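Local atomic coordinates of IMPACT family member YigZ (Escherichia coli, PDB entry 1VI7), a protein that is of unknown function but may bind guanyl ribonucleotides and other anions and perhaps hydrolyse ribonucleoside triphosphates. Residues Q89-A100 and V124-T133; L157-I166 and R177-F188. One frame throughout, in Å; residues are numbered along the deposited sequence.

Contact 1 (Q89-A100 and V124-T133); sequences QLMGSGVGEITA and VNQALRQLTT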
# COMPACT_ATOMS: atom_id res chain seq x y z
N GLN A 89 -12.15 1.98 10.29
CA GLN A 89 -11.46 0.83 10.85
C GLN A 89 -10.02 0.81 10.30
O GLN A 89 -9.02 0.92 11.03
CB GLN A 89 -12.21 -0.45 10.53
CG GLN A 89 -13.61 -0.60 11.07
CD GLN A 89 -13.70 -0.54 12.57
OE1 GLN A 89 -13.05 -1.27 13.31
NE2 GLN A 89 -14.46 0.42 13.11
N LEU A 90 -9.87 0.91 8.97
CA LEU A 90 -8.49 0.89 8.44
C LEU A 90 -7.73 2.05 9.01
O LEU A 90 -6.64 1.97 9.59
CB LEU A 90 -8.52 0.80 6.93
CG LEU A 90 -9.50 -0.23 6.34
CD1 LEU A 90 -9.74 0.03 4.87
CD2 LEU A 90 -9.01 -1.66 6.51
N MET A 91 -8.42 3.20 9.13
CA MET A 91 -7.68 4.32 9.78
C MET A 91 -7.41 3.99 11.22
O MET A 91 -6.37 4.32 11.73
CB MET A 91 -8.46 5.62 9.57
CG MET A 91 -8.51 5.98 8.07
SD MET A 91 -8.93 7.69 7.79
CE MET A 91 -7.55 8.55 8.49
N GLY A 92 -8.36 3.34 11.90
CA GLY A 92 -8.21 2.95 13.29
C GLY A 92 -7.04 1.99 13.49
O GLY A 92 -6.27 2.15 14.43
N SER A 93 -6.84 1.03 12.59
CA SER A 93 -5.80 0.05 12.75
C SER A 93 -4.38 0.59 12.78
O SER A 93 -3.55 0.07 13.56
CB SER A 93 -5.90 -1.05 11.71
OG SER A 93 -6.30 -0.53 10.47
N GLY A 94 -4.09 1.54 11.91
CA GLY A 94 -2.74 2.13 11.88
C GLY A 94 -1.82 1.20 11.07
O GLY A 94 -0.77 0.75 11.52
N VAL A 95 -2.41 0.68 10.01
CA VAL A 95 -1.75 -0.23 9.08
C VAL A 95 -1.83 0.41 7.69
O VAL A 95 -2.92 0.66 7.17
CB VAL A 95 -2.42 -1.61 9.07
CG1 VAL A 95 -1.95 -2.49 7.94
CG2 VAL A 95 -2.25 -2.28 10.42
N GLY A 96 -0.65 0.65 7.12
CA GLY A 96 -0.58 1.26 5.80
C GLY A 96 -0.78 0.26 4.69
O GLY A 96 -0.78 -0.96 4.88
N GLU A 97 -1.13 0.75 3.48
CA GLU A 97 -1.12 -0.12 2.32
C GLU A 97 -2.05 -1.30 2.41
O GLU A 97 -1.68 -2.44 2.05
CB GLU A 97 0.31 -0.67 2.12
CG GLU A 97 1.41 0.36 2.00
CD GLU A 97 2.77 -0.22 1.68
OE1 GLU A 97 3.75 0.53 1.82
OE2 GLU A 97 2.85 -1.43 1.34
N ILE A 98 -3.33 -1.07 2.69
CA ILE A 98 -4.28 -2.18 2.78
C ILE A 98 -5.62 -1.76 2.18
O ILE A 98 -6.01 -0.61 2.34
CB ILE A 98 -4.46 -2.61 4.24
CG1 ILE A 98 -5.56 -3.63 4.43
CG2 ILE A 98 -4.69 -1.39 5.10
CD1 ILE A 98 -5.61 -4.28 5.80
N THR A 99 -6.37 -2.72 1.69
CA THR A 99 -7.65 -2.48 1.05
C THR A 99 -8.65 -3.49 1.56
O THR A 99 -8.22 -4.58 1.94
CB THR A 99 -7.44 -2.61 -0.48
OG1 THR A 99 -6.78 -1.44 -0.96
CG2 THR A 99 -8.74 -2.80 -1.22
N ALA A 100 -9.94 -3.16 1.59
CA ALA A 100 -10.90 -4.15 2.11
C ALA A 100 -12.13 -4.23 1.23
O ALA A 100 -12.44 -3.26 0.53
CB ALA A 100 -11.28 -3.79 3.54
N VAL A 124 -15.08 -5.23 8.63
CA VAL A 124 -13.65 -4.89 8.53
C VAL A 124 -13.00 -5.01 9.90
O VAL A 124 -11.90 -5.58 10.03
CB VAL A 124 -13.41 -3.55 7.87
CG1 VAL A 124 -11.95 -3.20 7.70
CG2 VAL A 124 -14.06 -3.58 6.49
N ASN A 125 -13.79 -4.76 10.95
CA ASN A 125 -13.29 -4.91 12.29
C ASN A 125 -12.89 -6.33 12.64
O ASN A 125 -11.86 -6.53 13.30
CB ASN A 125 -14.38 -4.42 13.28
CG ASN A 125 -13.81 -4.37 14.69
OD1 ASN A 125 -13.76 -5.41 15.34
ND2 ASN A 125 -13.30 -3.20 15.05
N GLN A 126 -13.67 -7.33 12.26
CA GLN A 126 -13.40 -8.70 12.62
C GLN A 126 -12.15 -9.24 11.93
O GLN A 126 -11.35 -9.97 12.49
CB GLN A 126 -14.59 -9.59 12.27
CG GLN A 126 -15.84 -9.34 13.09
CD GLN A 126 -15.50 -9.31 14.58
OE1 GLN A 126 -15.91 -8.37 15.26
NE2 GLN A 126 -14.64 -10.24 14.99
N ALA A 127 -12.08 -8.92 10.64
CA ALA A 127 -11.03 -9.34 9.74
C ALA A 127 -9.68 -8.84 10.28
O ALA A 127 -8.68 -9.53 10.33
CB ALA A 127 -11.26 -8.72 8.37
N LEU A 128 -9.76 -7.58 10.71
CA LEU A 128 -8.66 -6.86 11.29
C LEU A 128 -8.11 -7.54 12.50
O LEU A 128 -6.89 -7.56 12.66
CB LEU A 128 -8.98 -5.39 11.50
CG LEU A 128 -9.07 -4.59 10.19
CD1 LEU A 128 -9.63 -3.22 10.45
CD2 LEU A 128 -7.72 -4.53 9.48
N ARG A 129 -8.93 -8.23 13.28
CA ARG A 129 -8.49 -9.00 14.42
C ARG A 129 -7.64 -10.19 13.95
O ARG A 129 -7.01 -10.84 14.80
CB ARG A 129 -9.62 -9.52 15.28
CG ARG A 129 -10.39 -8.60 16.15
CD ARG A 129 -11.70 -9.25 16.63
NE ARG A 129 -12.70 -8.25 16.98
CZ ARG A 129 -12.62 -7.45 18.04
NH1 ARG A 129 -13.56 -6.54 18.27
NH2 ARG A 129 -11.61 -7.57 18.90
N GLN A 130 -7.74 -10.64 12.73
CA GLN A 130 -6.91 -11.77 12.29
C GLN A 130 -5.79 -11.37 11.34
O GLN A 130 -5.11 -12.25 10.81
CB GLN A 130 -7.81 -12.86 11.67
CG GLN A 130 -9.02 -13.16 12.51
CD GLN A 130 -9.98 -14.20 12.01
OE1 GLN A 130 -11.16 -14.14 12.41
NE2 GLN A 130 -9.54 -15.16 11.20
N LEU A 131 -5.57 -10.10 11.09
CA LEU A 131 -4.55 -9.64 10.18
C LEU A 131 -3.16 -9.72 10.79
O LEU A 131 -2.90 -9.28 11.94
CB LEU A 131 -4.84 -8.18 9.73
CG LEU A 131 -3.82 -7.55 8.79
CD1 LEU A 131 -3.79 -8.30 7.46
CD2 LEU A 131 -4.03 -6.09 8.53
N THR A 132 -2.25 -10.35 10.07
CA THR A 132 -0.84 -10.47 10.48
C THR A 132 -0.06 -9.38 9.78
O THR A 132 -0.37 -9.10 8.60
CB THR A 132 -0.29 -11.86 10.16
OG1 THR A 132 -0.05 -12.05 8.75
CG2 THR A 132 -1.29 -12.91 10.65
N THR A 133 0.89 -8.75 10.42
CA THR A 133 1.59 -7.63 9.80
C THR A 133 3.09 -7.75 9.72
O THR A 133 3.69 -8.75 10.08
CB THR A 133 1.22 -6.33 10.57
OG1 THR A 133 1.27 -6.58 11.98
CG2 THR A 133 -0.16 -5.82 10.21

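Contact 2 (L157-I166 and R177-F188); sequences LLGQCDGKII and RVALPAAKVAEF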
# COMPACT_ATOMS: atom_id res chain seq x y z
N LEU A 157 27.11 -1.53 -7.38
CA LEU A 157 27.30 -1.10 -5.98
C LEU A 157 25.94 -0.89 -5.31
O LEU A 157 25.66 -1.36 -4.22
CB LEU A 157 28.18 0.12 -5.93
CG LEU A 157 29.67 0.03 -5.70
CD1 LEU A 157 30.33 -1.17 -6.37
CD2 LEU A 157 30.37 1.31 -6.19
N LEU A 158 25.04 -0.23 -6.02
CA LEU A 158 23.68 0.08 -5.62
C LEU A 158 22.94 -1.16 -5.13
O LEU A 158 22.35 -1.19 -4.05
CB LEU A 158 22.97 0.66 -6.84
CG LEU A 158 21.78 1.58 -6.58
CD1 LEU A 158 22.19 2.73 -5.68
CD2 LEU A 158 21.19 2.10 -7.89
N GLY A 159 22.98 -2.20 -5.96
CA GLY A 159 22.36 -3.47 -5.70
C GLY A 159 22.97 -4.20 -4.52
O GLY A 159 22.27 -4.96 -3.82
N GLN A 160 24.25 -3.98 -4.24
CA GLN A 160 24.89 -4.60 -3.10
C GLN A 160 24.41 -3.94 -1.80
O GLN A 160 24.78 -4.42 -0.73
CB GLN A 160 26.41 -4.49 -3.13
CG GLN A 160 27.07 -5.46 -4.10
CD GLN A 160 28.33 -4.85 -4.67
OE1 GLN A 160 29.22 -4.44 -3.91
NE2 GLN A 160 28.40 -4.76 -5.99
N CYS A 161 23.87 -2.74 -1.89
CA CYS A 161 23.40 -2.04 -0.71
C CYS A 161 21.89 -2.01 -0.69
O CYS A 161 21.27 -1.12 -0.12
CB CYS A 161 23.97 -0.63 -0.63
SG CYS A 161 25.76 -0.62 -0.47
N ASP A 162 21.29 -2.99 -1.39
CA ASP A 162 19.83 -3.06 -1.41
C ASP A 162 19.28 -1.75 -1.97
O ASP A 162 18.29 -1.27 -1.45
CB ASP A 162 19.28 -3.25 0.00
CG ASP A 162 19.75 -4.55 0.64
OD1 ASP A 162 19.84 -5.58 -0.06
OD2 ASP A 162 20.11 -4.51 1.84
N GLY A 163 19.95 -1.21 -2.97
CA GLY A 163 19.58 0.02 -3.61
C GLY A 163 18.94 -0.30 -4.97
O GLY A 163 19.17 -1.35 -5.55
N LYS A 164 18.23 0.68 -5.46
CA LYS A 164 17.48 0.59 -6.72
C LYS A 164 17.57 1.95 -7.43
O LYS A 164 17.44 3.03 -6.84
CB LYS A 164 16.01 0.25 -6.45
CG LYS A 164 15.31 -0.66 -7.41
CD LYS A 164 15.47 -0.25 -8.85
CE LYS A 164 14.32 -0.71 -9.73
NZ LYS A 164 13.35 0.39 -9.99
N ILE A 165 18.03 1.85 -8.66
CA ILE A 165 18.12 2.99 -9.57
C ILE A 165 16.71 3.30 -10.08
O ILE A 165 16.07 2.48 -10.74
CB ILE A 165 19.05 2.57 -10.71
CG1 ILE A 165 19.15 3.53 -11.87
CG2 ILE A 165 18.63 1.19 -11.20
CD1 ILE A 165 20.43 3.14 -12.66
N ILE A 166 16.15 4.42 -9.63
CA ILE A 166 14.83 4.85 -9.97
C ILE A 166 14.62 5.31 -11.40
O ILE A 166 13.60 4.93 -12.02
CB ILE A 166 14.33 5.99 -9.05
CG1 ILE A 166 14.13 5.48 -7.63
CG2 ILE A 166 13.02 6.56 -9.59
CD1 ILE A 166 13.43 4.12 -7.59
N ARG A 177 18.55 9.13 -10.36
CA ARG A 177 17.70 9.34 -9.19
C ARG A 177 17.72 7.98 -8.47
O ARG A 177 17.43 6.99 -9.18
CB ARG A 177 16.28 9.62 -9.67
CG ARG A 177 15.23 9.71 -8.59
CD ARG A 177 15.63 10.69 -7.54
NE ARG A 177 14.64 11.43 -6.86
CZ ARG A 177 13.44 11.88 -7.17
NH1 ARG A 177 12.91 11.64 -8.36
NH2 ARG A 177 12.77 12.60 -6.26
N VAL A 178 18.54 7.79 -7.44
CA VAL A 178 18.63 6.48 -6.79
C VAL A 178 17.87 6.43 -5.47
O VAL A 178 17.59 7.47 -4.89
CB VAL A 178 20.09 6.09 -6.48
CG1 VAL A 178 20.78 5.63 -7.76
CG2 VAL A 178 20.80 7.28 -5.83
N ALA A 179 17.55 5.22 -5.06
CA ALA A 179 16.85 4.92 -3.83
C ALA A 179 17.52 3.75 -3.10
O ALA A 179 17.62 2.65 -3.63
CB ALA A 179 15.39 4.56 -4.11
N LEU A 180 17.83 3.98 -1.83
CA LEU A 180 18.39 2.91 -1.01
C LEU A 180 18.09 3.11 0.47
O LEU A 180 17.93 4.24 0.94
CB LEU A 180 19.91 2.89 -1.23
CG LEU A 180 20.62 4.18 -0.76
CD1 LEU A 180 22.03 3.87 -0.31
CD2 LEU A 180 20.64 5.19 -1.88
N PRO A 181 18.10 2.01 1.21
CA PRO A 181 17.87 2.06 2.65
C PRO A 181 18.65 3.22 3.25
O PRO A 181 19.77 3.47 2.83
CB PRO A 181 18.46 0.73 3.10
CG PRO A 181 18.07 -0.18 1.97
CD PRO A 181 18.35 0.65 0.74
N ALA A 182 18.08 3.89 4.26
CA ALA A 182 18.83 4.99 4.88
C ALA A 182 19.94 4.47 5.78
O ALA A 182 20.78 5.25 6.24
CB ALA A 182 17.91 5.95 5.62
N ALA A 183 19.90 3.19 6.12
CA ALA A 183 20.97 2.60 6.93
C ALA A 183 22.26 2.58 6.11
O ALA A 183 23.29 3.12 6.50
CB ALA A 183 20.60 1.17 7.31
N LYS A 184 22.14 2.04 4.89
CA LYS A 184 23.27 1.84 4.02
C LYS A 184 23.86 2.98 3.25
O LYS A 184 24.87 2.81 2.55
CB LYS A 184 22.88 0.65 3.11
CG LYS A 184 22.49 -0.53 4.03
CD LYS A 184 22.29 -1.79 3.21
CE LYS A 184 22.78 -3.04 3.93
NZ LYS A 184 22.60 -4.21 3.01
N VAL A 185 23.40 4.20 3.39
CA VAL A 185 23.89 5.37 2.71
C VAL A 185 25.37 5.64 2.92
O VAL A 185 26.12 5.97 2.00
CB VAL A 185 23.08 6.60 3.17
CG1 VAL A 185 23.21 6.77 4.69
CG2 VAL A 185 23.47 7.88 2.48
N ALA A 186 25.84 5.52 4.15
CA ALA A 186 27.22 5.77 4.51
C ALA A 186 28.12 4.69 3.94
O ALA A 186 29.25 4.93 3.54
CB ALA A 186 27.35 5.79 6.02
N GLU A 187 27.61 3.46 3.92
CA GLU A 187 28.39 2.36 3.37
C GLU A 187 28.46 2.52 1.85
O GLU A 187 29.49 2.22 1.25
CB GLU A 187 27.84 0.99 3.74
CG GLU A 187 28.51 -0.16 2.99
CD GLU A 187 27.63 -1.37 2.84
OE1 GLU A 187 27.90 -2.21 1.95
OE2 GLU A 187 26.65 -1.46 3.62
N PHE A 188 27.38 3.00 1.27
CA PHE A 188 27.28 3.22 -0.16
C PHE A 188 28.19 4.38 -0.56
O PHE A 188 28.94 4.27 -1.51
CB PHE A 188 25.82 3.55 -0.52
CG PHE A 188 25.59 3.75 -1.98
CD1 PHE A 188 25.21 5.00 -2.47
CD2 PHE A 188 25.80 2.72 -2.88
CE1 PHE A 188 24.96 5.19 -3.82
CE2 PHE A 188 25.57 2.90 -4.24
CZ PHE A 188 25.13 4.12 -4.69

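Contact 1 (Q89-A100 and V124-T133)
The helical turns Gln89-Ser93 and Val124-Leu128 run the same general way, 33° apart, with axes 10.1 Å from each other; Gln89 comes level with Asn125 and Ser93 with Leu128. At the polar edge the two amides are turned 58° against each other. Asn125 ND2 gives a hydrogen bond of 2.6 Å to Gln89 OE1, with the acceptor close to the plane of the Asn125 amide. The Gln89 chain bends at chi2 (-60°), which swings its amide across to Asn125. Inside this bond the contact is apolar. Val124 splits its two methyls: CG1 meets Leu90 CD2 at 3.5 Å, and CG2 meets Ala100 CB at 4.1 Å. Leu128 CD1 rests on Gln89 CB at 3.8 Å. Beyond the helix, Leu131 takes over. Its CD2 meets Ile98 CD1 tip to tip at 3.6 Å and also reaches Val95 CG1. Ser93 OG gives a hydrogen bond to Leu90 O in its own helix, and Gly94 follows with positive phi. Strand 98-105 belongs to the five-stranded antiparallel sheet, and helices 84-93 and 113-128 pack against it. Leu29 of strand 23-31 touches Ile98, Ala100 and Leu128, while Pro10 of strand 7-10 touches Val95, Ile98 and Leu131.

Contact 2 (L157-I166 and R177-F188)
Leu158 crosses both Val178 and Phe188 obliquely. Its CD2 meets Val178 CG1 at 3.6 Å; its CD1 lies between that residue and the ring, 3.4 Å from Phe188 CZ. Phe188 has CG anti to the backbone N (chi1 -178°), which carries the ring toward helix 151-160. Cys161 SG sits at the ring edge, 5.4 Å from the centroid, in a sulfur-aromatic contact. Leu157 C also lies at the ring edge, in its plane. The helix ends in a Schellman motif, with Asp162 at positive phi as the C-prime residue. Leu158 O accepts from Cys161 N and Gly163 N, which arrive from opposite faces of its plane. The chain then enters the antiparallel hairpin of strands 164-170 and 174-180. Lys164 and Ala179 form a hydrogen-bonded pair: Lys164 N bonds to Ala179 O and Ala179 N to Lys164 O, both at 2.8 Å. Ile166 N adds a bond to Arg177 O, and the two side chains run alongside each other, Ile166 CB 3.9 Å from Arg177 CG. Asp162 CB touches Pro181 CG at 3.8 Å. Lys184 NZ reaches Asp162 OD2 at 2.8 Å in a salt bridge, coming from above the carboxylate plane. An alanine in place of Lys184 would probably leave the Asp162 carboxylate without this charged mate and lose the aliphatic chain that packs on Cys161 O, with Lys184 CD at 3.5 Å.

How the contacts relate
The two contacts come one after the other along the chain: contact 1 is complete before contact 2 begins. Their centres are 31 Å apart, on opposite sides of the centre of the chain, and their nearest atoms are about 14 Å apart. They share no helix, strand or sheet. Contact 1 lies in the UPF0029 range; its helices 84-93 and 113-128 lie on the five-stranded antiparallel sheet. Contact 2 lies in the DUF1949 range; its helices 151-160 and 185-196 accompany the four-stranded antiparallel sheet. Each contact therefore ties helices to strands around its own sheet. Neither bridges the two sheets, consistent with two separately packed units in one monomeric chain.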